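PDB 6SMO: PKS_KS domain-containing protein from Photorhabdus luminescens subsp. laumondii, which probably catalyses the condensing step of acyl-chain extension on an acyl carrier protein, as a ketosynthase of the thiolase-like superfamily. Local coordinates for residues 256-261 against 367-372. Residues are numbered along the deposited sequence; the frame is centred on the assembly and turned at random.
With LKZ (3,5,7,9,11-pentakis(oxidanylidene)dodecanal), chain H.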
# COMPACT_ATOMS: atom_id res chain seq x y z
N ASP B 256 23.72 3.84 9.25
CA ASP B 256 23.64 4.92 8.22
C ASP B 256 22.63 4.57 7.11
O ASP B 256 22.65 5.26 6.07
CB ASP B 256 25.01 5.17 7.59
CG ASP B 256 25.56 3.99 6.81
OD1 ASP B 256 25.40 2.85 7.28
OD2 ASP B 256 26.13 4.22 5.73
N GLY B 257 21.77 3.55 7.30
CA GLY B 257 20.78 3.12 6.30
C GLY B 257 20.45 1.64 6.41
O GLY B 257 21.19 0.92 7.11
N PHE B 258 19.37 1.20 5.74
CA PHE B 258 18.87 -0.19 5.76
C PHE B 258 19.48 -0.99 4.60
O PHE B 258 19.64 -0.43 3.50
CB PHE B 258 17.33 -0.23 5.74
CG PHE B 258 16.67 0.18 4.45
CD1 PHE B 258 16.52 -0.72 3.40
CD2 PHE B 258 16.15 1.46 4.29
CE1 PHE B 258 15.89 -0.34 2.22
CE2 PHE B 258 15.52 1.83 3.11
CZ PHE B 258 15.40 0.93 2.08
N VAL B 259 19.84 -2.25 4.86
CA VAL B 259 20.26 -3.24 3.83
C VAL B 259 18.99 -3.85 3.22
O VAL B 259 18.27 -4.55 3.95
CB VAL B 259 21.17 -4.33 4.43
CG1 VAL B 259 21.44 -5.46 3.44
CG2 VAL B 259 22.48 -3.75 4.95
N ILE B 260 18.73 -3.57 1.94
CA ILE B 260 17.52 -4.07 1.20
C ILE B 260 17.61 -5.59 1.09
O ILE B 260 18.73 -6.12 0.98
CB ILE B 260 17.37 -3.39 -0.17
CG1 ILE B 260 15.97 -3.59 -0.75
CG2 ILE B 260 18.45 -3.85 -1.14
CD1 ILE B 260 15.60 -2.61 -1.83
N ALA B 261 16.46 -6.27 1.12
CA ALA B 261 16.33 -7.75 1.11
C ALA B 261 15.07 -8.15 0.34
O ALA B 261 14.26 -7.26 0.01
CB ALA B 261 16.29 -8.26 2.53
N THR B 367 18.24 -10.44 8.51
CA THR B 367 17.45 -10.63 7.26
C THR B 367 17.66 -9.46 6.29
O THR B 367 17.55 -9.69 5.07
CB THR B 367 15.96 -10.78 7.55
OG1 THR B 367 15.56 -9.71 8.42
CG2 THR B 367 15.61 -12.11 8.19
N GLY B 368 17.93 -8.25 6.80
CA GLY B 368 17.85 -7.00 6.03
C GLY B 368 16.41 -6.54 5.92
O GLY B 368 15.57 -7.09 6.66
N HIS B 369 16.14 -5.60 5.02
CA HIS B 369 14.79 -4.98 4.88
C HIS B 369 14.10 -5.45 3.59
O HIS B 369 14.54 -5.08 2.51
CB HIS B 369 14.91 -3.46 4.98
CG HIS B 369 13.64 -2.76 5.32
ND1 HIS B 369 12.43 -3.40 5.34
CD2 HIS B 369 13.37 -1.48 5.62
CE1 HIS B 369 11.48 -2.56 5.65
NE2 HIS B 369 12.04 -1.38 5.83
N ALA B 370 13.00 -6.19 3.75
CA ALA B 370 12.20 -6.74 2.64
C ALA B 370 10.92 -5.91 2.45
O ALA B 370 9.97 -6.44 1.89
CB ALA B 370 11.89 -8.19 2.89
N LEU B 371 10.92 -4.69 2.97
CA LEU B 371 9.80 -3.72 2.86
C LEU B 371 8.55 -4.32 3.50
O LEU B 371 8.58 -4.55 4.71
CB LEU B 371 9.56 -3.30 1.40
CG LEU B 371 10.81 -3.10 0.55
CD1 LEU B 371 10.45 -2.55 -0.82
CD2 LEU B 371 11.82 -2.19 1.22
N ALA B 372 7.48 -4.50 2.72
CA ALA B 372 6.21 -5.08 3.21
C ALA B 372 6.46 -6.50 3.73
O ALA B 372 5.94 -6.84 4.80
CB ALA B 372 5.21 -5.10 2.09
C4 LKZ H . 10.67 2.21 -5.21
C5 LKZ H . 9.24 2.39 -4.77
C6 LKZ H . 8.64 1.31 -3.86
C7 LKZ H . 8.44 1.88 -2.48
C8 LKZ H . 7.77 1.04 -1.39
C10 LKZ H . 9.52 1.83 3.47
C22 LKZ H . 10.65 1.63 -6.61
C11 LKZ H . 9.83 0.35 3.47
O19 LKZ H . 10.97 -0.07 3.50
C3 LKZ H . 8.51 1.98 2.35
O23 LKZ H . 7.43 2.52 2.56
C2 LKZ H . 8.83 1.30 1.01
C9 LKZ H . 7.89 1.82 -0.08
O20 LKZ H . 7.31 2.88 0.04
O21 LKZ H . 8.86 2.99 -2.23
O22 LKZ H . 8.60 3.35 -5.15
O24 LKZ H . 10.75 2.34 -7.61
C23 LKZ H . 10.51 0.13 -6.71
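H369 turns the edge of its imidazole toward a face of the F258 ring, a T-shaped pair with centroids 5.0 Å apart and planes at 72°. CD2 sits over the rim of the phenyl ring rather than its middle, and H369 CB packs at 3.5 Å from F258 CD1. The imidazole extends to the ligand pocket because chi1 (-160°) sets CG opposite the backbone N, and there NE2 lies 2.9 Å from O19 of the bound twelve-carbon polyketone LKZ. L371 CD2 borders the same oxygen. The contact illustrates how a pocket histidine can be placed by contacts to its ring and to its backbone together, the latter through a single beta bridge of H369 with I260. In that bridge H369 N donates to V259 O at 2.6 Å, nearly in line with the carbonyl. A261 N donates to H369 O at 2.7 Å from well above the carbonyl plane, a more bent bond. G368 follows the last helical residue with positive phi, a conformation that favours glycine. F258 also meets F230 edge-to-face, while H332 meets the H369 ring. The side chain of I260 leaves the contact at CB and touches S226, I227 and F230 of helix 224-233. The junction thus joins the loop leading into strand 263-271 to the loop between helices 364-367 and 372-388, deep inside the thiolase-like fold.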